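Local coordinates for protein putative amidohydrolase (Unidentified, PDB 3MKV) that probably hydrolyses dipeptides that end in proline, as a prolidase of the amidohydrolase superfamily with a binuclear zinc centre, at residues T5-N10 with K40-S45; G11-P16 with F25-E30; V278-L283 with A301-A306; H309-M314 with A343-P348. All coordinates share one frame; numbering follows the deposited sequence.

Contact 1: T5-N10 with K40-S45; sequences TFLFRN and KPIKSS
Leu7 meets Ser44 and Ile42 where a loop passes over strand 5-9 of the small N-terminal beta-sheet. Many amidohydrolases carry a small beta-sheet domain beside the TIM barrel. Strand 5-9 is an inner strand here, between 25-30 and 48-51. Residues 40-45 belong to the connection from strand 33-38 to strand 48-51, and the connection crosses one face of the sheet. Leu7 points at it from that face. Its CG lies anti to the backbone N (chi1 -171°), and one branch, CD1, does all the touching. Ile42 comes to this methyl with CG1, at 3.9 Å from Leu7 CD1. The CB of Ile42 is not aimed at the strand, but the end of the side chain bends in. The backbone N of Ile42 is hydrogen-bonded to Glu26 OE2, which ties the loop to the next strand. Ala47 also packs on Leu7, just before strand 48-51 begins. No hydrogen bond joins 5-10 to 40-45, so the contact rests on side-chain packing. The hydroxyl of Ser44 lies against the leucine methyl: Ser44 OG sits 3.3 Å from Leu7 CD1, and Ser44 CB is 3.9 Å from Leu7 CD1.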
# COMPACT_ATOMS: atom_id res chain seq x y z
N THR A 5 -20.11 -56.01 -4.74
CA THR A 5 -19.49 -56.68 -5.87
C THR A 5 -20.33 -56.67 -7.15
O THR A 5 -21.55 -56.57 -7.10
CB THR A 5 -19.14 -58.14 -5.50
OG1 THR A 5 -18.25 -58.15 -4.38
CG2 THR A 5 -18.50 -58.86 -6.66
N PHE A 6 -19.65 -56.74 -8.29
CA PHE A 6 -20.32 -56.78 -9.59
C PHE A 6 -19.61 -57.75 -10.54
O PHE A 6 -18.37 -57.85 -10.55
CB PHE A 6 -20.38 -55.39 -10.22
CG PHE A 6 -21.25 -54.42 -9.48
CD1 PHE A 6 -22.54 -54.17 -9.89
CD2 PHE A 6 -20.76 -53.76 -8.36
CE1 PHE A 6 -23.34 -53.27 -9.21
CE2 PHE A 6 -21.56 -52.86 -7.67
CZ PHE A 6 -22.85 -52.62 -8.09
N LEU A 7 -20.40 -58.46 -11.33
CA LEU A 7 -19.85 -59.38 -12.31
C LEU A 7 -20.48 -59.16 -13.68
O LEU A 7 -21.65 -59.47 -13.91
CB LEU A 7 -20.01 -60.83 -11.85
CG LEU A 7 -19.27 -61.84 -12.73
CD1 LEU A 7 -18.96 -63.11 -11.96
CD2 LEU A 7 -20.09 -62.15 -13.97
N PHE A 8 -19.68 -58.58 -14.58
CA PHE A 8 -20.08 -58.41 -15.96
C PHE A 8 -19.92 -59.74 -16.69
O PHE A 8 -18.87 -60.38 -16.60
CB PHE A 8 -19.21 -57.35 -16.63
CG PHE A 8 -19.46 -55.96 -16.11
CD1 PHE A 8 -20.32 -55.11 -16.78
CD2 PHE A 8 -18.83 -55.51 -14.97
CE1 PHE A 8 -20.55 -53.83 -16.32
CE2 PHE A 8 -19.06 -54.23 -14.50
CZ PHE A 8 -19.92 -53.39 -15.18
N ARG A 9 -20.96 -60.16 -17.40
CA ARG A 9 -20.99 -61.44 -18.08
C ARG A 9 -21.68 -61.36 -19.45
O ARG A 9 -22.57 -60.55 -19.65
CB ARG A 9 -21.71 -62.46 -17.20
CG ARG A 9 -21.56 -63.91 -17.63
CD ARG A 9 -22.41 -64.84 -16.77
NE ARG A 9 -23.84 -64.64 -16.98
CZ ARG A 9 -24.50 -65.01 -18.07
NH1 ARG A 9 -25.81 -64.78 -18.17
NH2 ARG A 9 -23.85 -65.61 -19.07
N ASN A 10 -21.33 -62.25 -20.36
CA ASN A 10 -22.01 -62.35 -21.65
C ASN A 10 -21.85 -61.15 -22.60
O ASN A 10 -22.82 -60.71 -23.22
CB ASN A 10 -23.49 -62.63 -21.43
CG ASN A 10 -24.11 -63.38 -22.59
OD1 ASN A 10 -23.54 -64.36 -23.07
ND2 ASN A 10 -25.27 -62.92 -23.04
N LYS A 40 -12.26 -68.07 -18.41
CA LYS A 40 -12.72 -69.11 -17.50
C LYS A 40 -13.69 -68.52 -16.48
O LYS A 40 -13.26 -67.95 -15.48
CB LYS A 40 -11.54 -69.74 -16.76
CG LYS A 40 -10.87 -70.90 -17.49
CD LYS A 40 -11.86 -72.02 -17.76
CE LYS A 40 -11.21 -73.39 -17.61
NZ LYS A 40 -9.90 -73.47 -18.31
N PRO A 41 -15.00 -68.66 -16.73
CA PRO A 41 -16.00 -68.16 -15.80
C PRO A 41 -15.48 -68.12 -14.36
O PRO A 41 -14.79 -69.04 -13.93
CB PRO A 41 -17.13 -69.19 -15.95
CG PRO A 41 -17.05 -69.58 -17.42
CD PRO A 41 -15.63 -69.31 -17.90
N ILE A 42 -15.81 -67.05 -13.65
CA ILE A 42 -15.26 -66.82 -12.31
C ILE A 42 -16.27 -67.04 -11.19
O ILE A 42 -17.48 -66.86 -11.38
CB ILE A 42 -14.65 -65.40 -12.18
CG1 ILE A 42 -15.43 -64.40 -13.05
CG2 ILE A 42 -13.18 -65.41 -12.58
CD1 ILE A 42 -14.65 -63.14 -13.37
N LYS A 43 -15.75 -67.42 -10.03
CA LYS A 43 -16.58 -67.71 -8.86
C LYS A 43 -16.93 -66.44 -8.10
O LYS A 43 -16.04 -65.72 -7.63
CB LYS A 43 -15.83 -68.67 -7.94
CG LYS A 43 -14.81 -67.97 -7.04
CD LYS A 43 -13.63 -68.87 -6.73
CE LYS A 43 -12.78 -69.09 -7.98
NZ LYS A 43 -11.52 -69.81 -7.68
N SER A 44 -18.22 -66.17 -7.96
CA SER A 44 -18.68 -65.01 -7.20
C SER A 44 -19.95 -65.35 -6.43
O SER A 44 -21.02 -65.55 -7.02
CB SER A 44 -18.94 -63.83 -8.12
OG SER A 44 -20.04 -64.09 -8.96
N SER A 45 -19.83 -65.40 -5.11
CA SER A 45 -20.95 -65.78 -4.25
C SER A 45 -21.85 -64.59 -3.92
O SER A 45 -23.06 -64.72 -3.81
CB SER A 45 -20.42 -66.42 -2.97
OG SER A 45 -19.27 -65.72 -2.50

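Contact 2: G11-P16 with F25-E30; sequences GALLDP and FEILIE
Gly11 and Leu13 face Phe25 and Ile27 across two chain segments that start near each other at Gly11 and Phe25 and then diverge roughly at right angles. The nearest CA atoms are those of Leu13 and Phe25, 6.8 Å apart. No hydrogen bond joins the two backbones. The chain turns a corner at Gly11. There it leaves the sheet of strands 5-9 and 25-30 and enters another as strand 12-13. Its backbone bonds go elsewhere: Ala12 pairs with Lys55 and Ile57, and Leu13 with Leu22.

Leu13 bridges the two segments. Its CG is anti to the backbone N (chi1 178°), and its two methyls part to reach different residues. CD2 goes to the root of the Phe25 side chain, with Leu13 CD2 4.1 Å from Phe25 CB and 4.2 Å from Phe25 CG. The two side chains cross at about a right angle, and the methyl approaches the ring obliquely. CD1 reaches the end of Ile27, where Leu13 CD1 and Ile27 CD1 are 4.1 Å apart.

This is the seam between two parts of an amidohydrolase. Strand 25-30 belongs to the small N-terminal sheet, while strand 12-13 joins a second sheet by running parallel to strand 56-63. Ile27 spans the join, since it also packs on Ile57 of strand 56-63 and on Val37 of strand 33-38. Farther along 11-16, Asp15 OD1 forms a salt bridge with Arg371 NH1.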
# COMPACT_ATOMS: atom_id res chain seq x y z
N GLY A 11 -20.63 -60.65 -22.73
CA GLY A 11 -20.37 -59.54 -23.64
C GLY A 11 -19.01 -59.59 -24.32
O GLY A 11 -18.17 -60.44 -24.02
N ALA A 12 -18.81 -58.67 -25.26
CA ALA A 12 -17.51 -58.48 -25.86
C ALA A 12 -16.71 -57.56 -24.94
O ALA A 12 -17.28 -56.71 -24.26
CB ALA A 12 -17.64 -57.86 -27.24
N LEU A 13 -15.39 -57.74 -24.92
CA LEU A 13 -14.51 -56.92 -24.12
C LEU A 13 -13.61 -56.14 -25.04
O LEU A 13 -12.99 -56.71 -25.93
CB LEU A 13 -13.64 -57.79 -23.21
CG LEU A 13 -12.63 -57.03 -22.36
CD1 LEU A 13 -13.32 -55.92 -21.59
CD2 LEU A 13 -11.92 -57.98 -21.41
N LEU A 14 -13.55 -54.83 -24.83
CA LEU A 14 -12.66 -53.98 -25.62
C LEU A 14 -11.37 -53.77 -24.83
O LEU A 14 -11.37 -53.15 -23.77
CB LEU A 14 -13.33 -52.64 -25.91
CG LEU A 14 -12.73 -51.78 -27.02
CD1 LEU A 14 -13.71 -50.69 -27.40
CD2 LEU A 14 -11.37 -51.20 -26.61
N ASP A 15 -10.29 -54.34 -25.35
CA ASP A 15 -8.97 -54.21 -24.78
C ASP A 15 -8.20 -53.35 -25.76
O ASP A 15 -7.82 -53.82 -26.84
CB ASP A 15 -8.31 -55.57 -24.61
CG ASP A 15 -6.98 -55.49 -23.86
OD1 ASP A 15 -6.20 -54.56 -24.13
OD2 ASP A 15 -6.72 -56.36 -23.00
N PRO A 16 -7.99 -52.08 -25.40
CA PRO A 16 -7.55 -51.03 -26.32
C PRO A 16 -6.25 -51.33 -27.06
O PRO A 16 -5.94 -50.66 -28.04
CB PRO A 16 -7.39 -49.80 -25.41
CG PRO A 16 -8.30 -50.09 -24.24
CD PRO A 16 -8.21 -51.57 -24.03
N PHE A 25 -15.15 -63.27 -22.11
CA PHE A 25 -14.57 -62.88 -20.82
C PHE A 25 -15.62 -62.51 -19.78
O PHE A 25 -16.74 -62.11 -20.11
CB PHE A 25 -13.59 -61.72 -20.98
CG PHE A 25 -12.26 -62.12 -21.53
CD1 PHE A 25 -11.23 -62.49 -20.68
CD2 PHE A 25 -12.04 -62.13 -22.90
CE1 PHE A 25 -10.00 -62.87 -21.18
CE2 PHE A 25 -10.82 -62.51 -23.42
CZ PHE A 25 -9.79 -62.89 -22.55
N GLU A 26 -15.24 -62.64 -18.52
CA GLU A 26 -16.06 -62.14 -17.43
C GLU A 26 -15.20 -61.21 -16.56
O GLU A 26 -13.99 -61.41 -16.43
CB GLU A 26 -16.62 -63.30 -16.61
CG GLU A 26 -17.64 -64.15 -17.37
CD GLU A 26 -18.36 -65.15 -16.48
OE1 GLU A 26 -19.41 -65.67 -16.91
OE2 GLU A 26 -17.89 -65.42 -15.36
N ILE A 27 -15.83 -60.19 -15.99
CA ILE A 27 -15.09 -59.21 -15.20
C ILE A 27 -15.64 -59.13 -13.78
O ILE A 27 -16.84 -59.00 -13.57
CB ILE A 27 -15.13 -57.81 -15.86
CG1 ILE A 27 -15.00 -57.94 -17.38
CG2 ILE A 27 -14.03 -56.93 -15.30
CD1 ILE A 27 -15.47 -56.72 -18.14
N LEU A 28 -14.75 -59.23 -12.81
CA LEU A 28 -15.14 -59.19 -11.41
C LEU A 28 -14.78 -57.86 -10.77
O LEU A 28 -13.60 -57.56 -10.58
CB LEU A 28 -14.49 -60.34 -10.64
CG LEU A 28 -14.81 -60.40 -9.14
CD1 LEU A 28 -16.27 -60.75 -8.90
CD2 LEU A 28 -13.89 -61.41 -8.46
N ILE A 29 -15.79 -57.06 -10.46
CA ILE A 29 -15.60 -55.78 -9.82
C ILE A 29 -16.03 -55.85 -8.37
O ILE A 29 -17.11 -56.34 -8.06
CB ILE A 29 -16.44 -54.68 -10.49
CG1 ILE A 29 -15.84 -54.34 -11.86
CG2 ILE A 29 -16.54 -53.44 -9.59
CD1 ILE A 29 -15.64 -55.55 -12.72
N GLU A 30 -15.17 -55.37 -7.47
CA GLU A 30 -15.58 -55.24 -6.08
C GLU A 30 -14.79 -54.14 -5.36
O GLU A 30 -13.57 -54.07 -5.44
CB GLU A 30 -15.46 -56.57 -5.34
CG GLU A 30 -14.04 -57.03 -5.13
CD GLU A 30 -13.98 -58.45 -4.61
OE1 GLU A 30 -14.48 -59.36 -5.31
OE2 GLU A 30 -13.44 -58.65 -3.50

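Contact 3: V278-L283 with A301-A306; sequences VTYDAL and ADVHGA
His304 lies against the backbone of Tyr280 and Asp281 and reaches the Asp281 carboxylate. His304 NE2 donates to Asp281 OD2 over 2.6 Å, but the bond is bent to 127° at the hydrogen and counts as weak. The carboxylate and ring planes are 61° apart. One face of the His304 ring looks onto the backbone, with Tyr280 O 4.0 Å above its plane. His304 CD2 also packs 3.8 Å from Tyr280 CB. The CG of His304 is anti to the backbone N (chi1 175°), which carries the ring across to helix 277-286.

Next to it, on the short, weakly bonded helix 300-304, Val303 CG2 lies over one face of the Tyr280 ring, toward its rim, 4.2 Å from the Tyr280 centroid (CH-pi). On the opposite face, Thr279 CG2 stands 3.5 Å above the plane.

In this TIM-barrel amidohydrolase, the Tyr280 side chain is about 6 Å from a zinc ion, consistent with a place at the edge of the metal pocket. A sulfate about 4 Å from it probably comes from the crystallisation liquor. The Tyr280 hydroxyl is hydrogen-bonded to Tyr236 OH. Thr279 OG1 is hydrogen-bonded to the backbone O of the zinc ligand Asp326.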
# COMPACT_ATOMS: atom_id res chain seq x y z
N VAL A 278 -12.73 -30.60 -32.26
CA VAL A 278 -14.16 -30.35 -32.20
C VAL A 278 -14.47 -28.90 -31.82
O VAL A 278 -15.48 -28.33 -32.26
CB VAL A 278 -14.85 -31.32 -31.21
CG1 VAL A 278 -14.26 -31.14 -29.80
CG2 VAL A 278 -16.36 -31.13 -31.23
N THR A 279 -13.61 -28.31 -31.00
CA THR A 279 -13.85 -26.96 -30.52
C THR A 279 -13.79 -25.93 -31.65
O THR A 279 -14.58 -24.99 -31.67
CB THR A 279 -12.87 -26.55 -29.41
OG1 THR A 279 -13.25 -25.27 -28.90
CG2 THR A 279 -11.45 -26.48 -29.95
N TYR A 280 -12.88 -26.12 -32.59
CA TYR A 280 -12.76 -25.18 -33.70
C TYR A 280 -13.98 -25.23 -34.62
O TYR A 280 -14.48 -24.18 -35.05
CB TYR A 280 -11.44 -25.39 -34.44
CG TYR A 280 -10.29 -25.41 -33.47
CD1 TYR A 280 -10.06 -24.32 -32.64
CD2 TYR A 280 -9.46 -26.52 -33.34
CE1 TYR A 280 -9.03 -24.32 -31.72
CE2 TYR A 280 -8.41 -26.52 -32.41
CZ TYR A 280 -8.21 -25.41 -31.61
OH TYR A 280 -7.20 -25.37 -30.67
N ASP A 281 -14.46 -26.43 -34.91
CA ASP A 281 -15.68 -26.60 -35.69
C ASP A 281 -16.89 -25.90 -35.06
O ASP A 281 -17.80 -25.47 -35.76
CB ASP A 281 -15.99 -28.09 -35.88
CG ASP A 281 -15.01 -28.76 -36.83
OD1 ASP A 281 -15.26 -29.93 -37.22
OD2 ASP A 281 -13.98 -28.13 -37.19
N ALA A 282 -16.90 -25.81 -33.73
CA ALA A 282 -18.01 -25.20 -33.00
C ALA A 282 -17.90 -23.69 -32.91
O ALA A 282 -18.90 -22.98 -33.00
CB ALA A 282 -18.13 -25.81 -31.61
N LEU A 283 -16.68 -23.19 -32.71
CA LEU A 283 -16.47 -21.75 -32.65
C LEU A 283 -16.93 -21.10 -33.95
O LEU A 283 -17.51 -20.01 -33.95
CB LEU A 283 -15.00 -21.43 -32.37
CG LEU A 283 -14.49 -21.72 -30.95
CD1 LEU A 283 -12.98 -21.59 -30.87
CD2 LEU A 283 -15.19 -20.82 -29.94
N ALA A 301 -10.29 -18.84 -38.08
CA ALA A 301 -9.88 -19.33 -39.39
C ALA A 301 -8.38 -19.65 -39.43
O ALA A 301 -7.94 -20.50 -40.21
CB ALA A 301 -10.24 -18.33 -40.48
N ASP A 302 -7.62 -18.96 -38.59
CA ASP A 302 -6.17 -19.12 -38.53
C ASP A 302 -5.77 -20.59 -38.35
O ASP A 302 -4.86 -21.08 -39.04
CB ASP A 302 -5.57 -18.28 -37.40
CG ASP A 302 -5.74 -16.78 -37.62
OD1 ASP A 302 -5.65 -16.03 -36.62
OD2 ASP A 302 -5.96 -16.35 -38.77
N VAL A 303 -6.45 -21.28 -37.44
CA VAL A 303 -6.05 -22.63 -37.05
C VAL A 303 -7.05 -23.72 -37.45
O VAL A 303 -6.68 -24.88 -37.58
CB VAL A 303 -5.81 -22.73 -35.52
CG1 VAL A 303 -4.83 -21.66 -35.07
CG2 VAL A 303 -7.11 -22.61 -34.74
N HIS A 304 -8.30 -23.34 -37.65
CA HIS A 304 -9.38 -24.29 -37.84
C HIS A 304 -9.18 -25.29 -38.99
O HIS A 304 -9.40 -26.49 -38.81
CB HIS A 304 -10.71 -23.54 -37.99
CG HIS A 304 -11.88 -24.42 -38.31
ND1 HIS A 304 -13.05 -23.94 -38.85
CD2 HIS A 304 -12.05 -25.76 -38.17
CE1 HIS A 304 -13.89 -24.94 -39.03
NE2 HIS A 304 -13.31 -26.05 -38.62
N GLY A 305 -8.77 -24.80 -40.16
CA GLY A 305 -8.63 -25.65 -41.34
C GLY A 305 -7.43 -26.59 -41.40
O GLY A 305 -7.42 -27.54 -42.18
N ALA A 306 -6.42 -26.32 -40.58
CA ALA A 306 -5.19 -27.12 -40.58
C ALA A 306 -5.27 -28.32 -39.64
O ALA A 306 -4.48 -29.27 -39.75
CB ALA A 306 -4.01 -26.24 -40.20

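Contact 4: H309-M314 with A343-P348; sequences HSIEIM and AEVLSP
Ile311 and Glu312 lie on helix 307-317 and face the irregular loop 343-348, with the CA atoms of Glu312 and Val345 closest at 7.0 Å. No hydrogen bond crosses between the two segments.

Val345 points at the helix and meets both residues with CG1. Glu312 CG is 3.5 Å from Val345 CG1, and Ile311 CG2 is 3.9 Å from it. The glutamate is thus touched chiefly on its aliphatic part, and the two side chains cross at about a right angle. Ile311 uses its branch methyl, CG2, which lies beside the carbonyl carbon. Ile311 CG2 is also 3.6 Å from Leu346 CD2 and 3.7 Å from Leu346 CG. This methyl is therefore shared by two successive residues of the loop.

The loop links helix 337-343 to helix 348-362, so the contact packs a helix–helix connection against a helix within the TIM-barrel amidohydrolase domain. Ser347 is the N-cap of helix 348-362, and its own backbone N is hydrogen-bonded to Glu350 OE1. Leu308 and Lys315 of helix 307-317 extend the packing, touching Val345 and Leu346 respectively.

Glu312 has a second partner on its own helix. His309 ND1 donates to Glu312 OE1 over 2.6 Å, at an angle of 154°. The carboxylate oxygen lies close to the imidazole plane. The histidine meets it on the anti side, 34° out of the carboxylate plane. This bond steadies the end of the glutamate while Val345 CG2 packs 3.9 Å from Glu312 OE2.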
# COMPACT_ATOMS: atom_id res chain seq x y z
N HIS A 309 -5.47 -31.97 -40.92
CA HIS A 309 -4.19 -32.38 -41.50
C HIS A 309 -3.07 -32.59 -40.46
O HIS A 309 -2.20 -33.46 -40.64
CB HIS A 309 -3.76 -31.40 -42.60
CG HIS A 309 -2.45 -31.75 -43.24
ND1 HIS A 309 -2.23 -32.97 -43.85
CD2 HIS A 309 -1.30 -31.05 -43.38
CE1 HIS A 309 -1.00 -33.00 -44.33
NE2 HIS A 309 -0.41 -31.85 -44.06
N SER A 310 -3.07 -31.79 -39.40
CA SER A 310 -2.06 -31.92 -38.33
C SER A 310 -2.00 -33.34 -37.80
O SER A 310 -0.92 -33.83 -37.46
CB SER A 310 -2.34 -30.94 -37.17
OG SER A 310 -3.59 -31.21 -36.54
N ILE A 311 -3.16 -33.99 -37.72
CA ILE A 311 -3.26 -35.37 -37.25
C ILE A 311 -2.43 -36.32 -38.11
O ILE A 311 -1.68 -37.16 -37.60
CB ILE A 311 -4.73 -35.86 -37.23
CG1 ILE A 311 -5.60 -34.93 -36.39
CG2 ILE A 311 -4.82 -37.29 -36.72
CD1 ILE A 311 -5.15 -34.79 -34.95
N GLU A 312 -2.57 -36.18 -39.43
CA GLU A 312 -1.81 -36.98 -40.39
C GLU A 312 -0.31 -36.77 -40.18
O GLU A 312 0.45 -37.73 -40.11
CB GLU A 312 -2.20 -36.60 -41.82
CG GLU A 312 -3.66 -36.88 -42.17
CD GLU A 312 -4.15 -36.07 -43.37
OE1 GLU A 312 -3.34 -35.29 -43.92
OE2 GLU A 312 -5.33 -36.20 -43.74
N ILE A 313 0.09 -35.50 -40.08
CA ILE A 313 1.47 -35.13 -39.77
C ILE A 313 1.99 -35.79 -38.50
O ILE A 313 3.12 -36.27 -38.46
CB ILE A 313 1.62 -33.58 -39.66
CG1 ILE A 313 1.49 -32.92 -41.03
CG2 ILE A 313 2.95 -33.19 -38.99
CD1 ILE A 313 1.55 -31.40 -40.98
N MET A 314 1.17 -35.81 -37.45
CA MET A 314 1.62 -36.32 -36.15
C MET A 314 1.71 -37.83 -36.14
O MET A 314 2.59 -38.40 -35.50
CB MET A 314 0.73 -35.81 -35.01
CG MET A 314 1.06 -34.38 -34.55
SD MET A 314 -0.03 -33.73 -33.27
CE MET A 314 -1.52 -33.36 -34.19
N ALA A 343 -12.10 -39.76 -36.45
CA ALA A 343 -12.37 -40.99 -37.18
C ALA A 343 -12.15 -40.82 -38.68
O ALA A 343 -11.92 -41.80 -39.40
CB ALA A 343 -13.78 -41.50 -36.90
N GLU A 344 -12.23 -39.59 -39.16
CA GLU A 344 -12.06 -39.31 -40.57
C GLU A 344 -10.62 -39.52 -41.01
O GLU A 344 -10.33 -39.59 -42.21
CB GLU A 344 -12.48 -37.88 -40.88
CG GLU A 344 -13.92 -37.56 -40.52
CD GLU A 344 -14.21 -36.07 -40.54
OE1 GLU A 344 -13.24 -35.28 -40.60
OE2 GLU A 344 -15.40 -35.69 -40.51
N VAL A 345 -9.70 -39.61 -40.06
CA VAL A 345 -8.29 -39.69 -40.42
C VAL A 345 -7.59 -40.84 -39.71
O VAL A 345 -6.63 -41.40 -40.23
CB VAL A 345 -7.56 -38.36 -40.13
CG1 VAL A 345 -6.05 -38.56 -40.21
CG2 VAL A 345 -8.01 -37.29 -41.11
N LEU A 346 -8.07 -41.18 -38.52
CA LEU A 346 -7.51 -42.27 -37.75
C LEU A 346 -8.47 -43.45 -37.74
O LEU A 346 -9.68 -43.27 -37.94
CB LEU A 346 -7.24 -41.83 -36.31
CG LEU A 346 -6.29 -40.64 -36.16
CD1 LEU A 346 -5.96 -40.41 -34.71
CD2 LEU A 346 -5.04 -40.91 -36.97
N SER A 347 -7.94 -44.65 -37.52
CA SER A 347 -8.78 -45.85 -37.42
C SER A 347 -9.54 -45.81 -36.11
O SER A 347 -9.05 -45.27 -35.11
CB SER A 347 -7.94 -47.13 -37.52
OG SER A 347 -7.33 -47.45 -36.29
N PRO A 348 -10.75 -46.39 -36.10
CA PRO A 348 -11.61 -46.38 -34.91
C PRO A 348 -10.86 -46.90 -33.68
O PRO A 348 -11.18 -46.53 -32.56
CB PRO A 348 -12.75 -47.33 -35.28
CG PRO A 348 -12.79 -47.31 -36.78
CD PRO A 348 -11.37 -47.09 -37.24

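In the fold
From the N terminus, strand 5-9 is the first half of contact 1, and residues 40-45 later close its loop. Contact 2 opens and closes within that loop. The two touch where strands 5-9 and 25-30 pair, with probable hydrogen bonds from Phe6 to Ile29 and Phe8 to Ile27. Contact 1 packs the small sheet under its crossing loop, and contact 2 joins that sheet to strand 12-13. Contacts 3 and 4 follow in series in the TIM-barrel amidohydrolase part. Contact 3 joins helices 277-286 and 300-304 near the zinc ions. Contact 4 begins just after it, on helix 307-317. Contact 2 comes within about 7 Å of contact 4, nearest atoms, without touching.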